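PrgZ (Enterococcus faecalis, PDB 4FAJ) binds peptide pheromone as a membrane-anchored extracellular receptor of the solute-binding protein 5 family, and probably serves peptide import. Local coordinates at residues D263-M269 with K558-I562. Residues are numbered along the deposited sequence; the frame is centred on the assembly and turned at random.
Sequences DQKDVSM and KKMRI. With ZN (zinc ion), chain E.
Lys558 and Lys559 each form a salt bridge with an aspartate that also ligates the zinc ion. NZ of Lys558 donates to Asp263 OD2 at 2.8 Å, on the anti side of the carboxylate and 17° from its plane; the fully extended lysine crosses the aspartate at roughly a right angle. NZ of Lys559 meets Asp266 OD2 at 2.6 Å from above the carboxylate, 54° out of plane, after a bend at the chain's last torsion (chi4 -102°). The same two oxygens, Asp263 OD2 and Asp266 OD2, bind zinc at 2.1 and 2.0 Å, while Lys265 NZ engages Asp263 OD1 and Tyr261 shares the ammonium of Lys558. Farther along, one water joins Met269 N to the carbonyls of Lys558 and Met560, and Val267 CA lies 3.5 Å from Lys558 O in a CA-H...O contact. Packing ends at Met269, whose CG lies 3.8 Å from Met560 CG and whose next two torsions bend to carry SD beside Ile562 CG1; Ala62 of strand 61-66 touches both methionines. The contact thus joins the loop before strand 271-276 to the C-terminal strand 561-562. Sharing each OD2 between zinc and ammonium probably offsets the repulsion between two carboxylates held close by the metal.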
loop_
_atom_site.group_PDB
_atom_site.type_symbol
_atom_site.label_atom_id
_atom_site.label_comp_id
_atom_site.label_asym_id
_atom_site.label_seq_id
_atom_site.Cartn_x
_atom_site.Cartn_y
_atom_site.Cartn_z
ATOM N N ASP A 263 -19.817 -16.529 6.515
ATOM C CA ASP A 263 -19.508 -16.502 7.935
ATOM C C ASP A 263 -20.210 -15.357 8.669
ATOM O O ASP A 263 -19.675 -14.811 9.638
ATOM C CB ASP A 263 -17.998 -16.396 8.114
ATOM C CG ASP A 263 -17.510 -17.004 9.410
ATOM O OD1 ASP A 263 -18.273 -17.700 10.101
ATOM O OD2 ASP A 263 -16.332 -16.775 9.733
ATOM N N GLN A 264 -21.423 -15.017 8.229
ATOM C CA GLN A 264 -22.202 -13.946 8.853
ATOM C C GLN A 264 -22.420 -14.140 10.366
ATOM O O GLN A 264 -22.550 -13.159 11.107
ATOM C CB GLN A 264 -23.548 -13.762 8.131
ATOM C CG GLN A 264 -24.545 -14.922 8.293
ATOM C CD GLN A 264 -25.283 -14.904 9.632
ATOM O OE1 GLN A 264 -25.550 -13.843 10.199
ATOM N NE2 GLN A 264 -25.618 -16.095 10.141
ATOM N N LYS A 265 -22.439 -15.393 10.823
ATOM C CA LYS A 265 -22.612 -15.691 12.254
ATOM C C LYS A 265 -21.540 -15.050 13.166
ATOM O O LYS A 265 -21.797 -14.803 14.346
ATOM C CB LYS A 265 -22.674 -17.208 12.490
ATOM C CG LYS A 265 -21.314 -17.907 12.506
ATOM C CD LYS A 265 -21.454 -19.409 12.783
ATOM C CE LYS A 265 -20.105 -20.114 12.710
ATOM N NZ LYS A 265 -19.495 -20.002 11.357
ATOM N N ASP A 266 -20.356 -14.782 12.621
ATOM C CA ASP A 266 -19.268 -14.130 13.373
ATOM C C ASP A 266 -19.324 -12.596 13.396
ATOM O O ASP A 266 -18.542 -11.956 14.105
ATOM C CB ASP A 266 -17.915 -14.536 12.773
ATOM C CG ASP A 266 -17.447 -15.902 13.225
ATOM O OD1 ASP A 266 -18.195 -16.628 13.910
ATOM O OD2 ASP A 266 -16.302 -16.252 12.876
ATOM N N VAL A 267 -20.222 -12.006 12.610
ATOM C CA VAL A 267 -20.279 -10.566 12.438
ATOM C C VAL A 267 -21.340 -9.940 13.348
ATOM O O VAL A 267 -22.521 -10.274 13.247
ATOM C CB VAL A 267 -20.561 -10.218 10.949
ATOM C CG1 VAL A 267 -20.512 -8.707 10.713
ATOM C CG2 VAL A 267 -19.536 -10.908 10.066
ATOM N N SER A 268 -20.918 -9.032 14.226
ATOM C CA SER A 268 -21.849 -8.358 15.157
ATOM C C SER A 268 -22.305 -6.986 14.691
ATOM O O SER A 268 -23.395 -6.568 15.028
ATOM C CB SER A 268 -21.225 -8.195 16.541
ATOM O OG SER A 268 -20.794 -9.438 17.059
ATOM N N MET A 269 -21.460 -6.258 13.959
ATOM C CA MET A 269 -21.796 -4.885 13.612
ATOM C C MET A 269 -22.931 -4.831 12.591
ATOM O O MET A 269 -22.913 -5.551 11.596
ATOM C CB MET A 269 -20.569 -4.139 13.073
ATOM C CG MET A 269 -19.438 -3.995 14.083
ATOM S SD MET A 269 -19.851 -2.976 15.511
ATOM C CE MET A 269 -19.934 -1.336 14.795
ATOM N N LYS A 558 -14.358 -7.419 10.650
ATOM C CA LYS A 558 -15.268 -8.558 10.580
ATOM C C LYS A 558 -15.879 -8.923 11.941
ATOM O O LYS A 558 -17.085 -9.111 12.049
ATOM C CB LYS A 558 -14.553 -9.786 9.997
ATOM C CG LYS A 558 -15.383 -11.083 10.048
ATOM C CD LYS A 558 -14.680 -12.227 9.300
ATOM C CE LYS A 558 -15.343 -13.552 9.592
ATOM N NZ LYS A 558 -14.596 -14.683 8.986
ATOM N N LYS A 559 -15.037 -9.036 12.961
ATOM C CA LYS A 559 -15.473 -9.506 14.273
ATOM C C LYS A 559 -15.617 -8.356 15.276
ATOM O O LYS A 559 -15.782 -8.586 16.478
ATOM C CB LYS A 559 -14.512 -10.577 14.798
ATOM C CG LYS A 559 -14.538 -11.879 14.004
ATOM C CD LYS A 559 -13.669 -12.953 14.682
ATOM C CE LYS A 559 -13.312 -14.118 13.744
ATOM N NZ LYS A 559 -14.143 -15.340 13.973
ATOM N N MET A 560 -15.595 -7.122 14.773
ATOM C CA MET A 560 -15.774 -5.925 15.598
ATOM C C MET A 560 -17.088 -5.984 16.375
ATOM O O MET A 560 -18.093 -6.466 15.851
ATOM C CB MET A 560 -15.764 -4.681 14.703
ATOM C CG MET A 560 -15.980 -3.345 15.396
ATOM S SD MET A 560 -15.884 -1.993 14.196
ATOM C CE MET A 560 -16.145 -0.589 15.273
ATOM N N ARG A 561 -17.076 -5.495 17.613
ATOM C CA ARG A 561 -18.308 -5.331 18.396
ATOM C C ARG A 561 -18.212 -4.155 19.372
ATOM O O ARG A 561 -17.118 -3.698 19.694
ATOM C CB ARG A 561 -18.652 -6.616 19.152
ATOM C CG ARG A 561 -17.721 -6.940 20.302
ATOM C CD ARG A 561 -18.097 -8.257 20.966
ATOM N NE ARG A 561 -17.470 -8.376 22.284
ATOM C CZ ARG A 561 -16.252 -8.864 22.514
ATOM N NH1 ARG A 561 -15.497 -9.311 21.526
ATOM N NH2 ARG A 561 -15.784 -8.916 23.757
ATOM N N ILE A 562 -19.365 -3.669 19.827
ATOM C CA ILE A 562 -19.441 -2.556 20.762
ATOM C C ILE A 562 -19.891 -3.111 22.110
ATOM O O ILE A 562 -20.952 -3.723 22.201
ATOM C CB ILE A 562 -20.439 -1.463 20.297
ATOM C CG1 ILE A 562 -20.153 -1.014 18.861
ATOM C CG2 ILE A 562 -20.398 -0.258 21.233
ATOM C CD1 ILE A 562 -18.730 -0.501 18.640
HETATM ZN ZN ZN E . -15.768 -17.621 11.580
HETATM O O HOH W 1 -18.524 -10.511 16.229
HETATM O O HOH W 2 -18.660 -7.376 13.503
#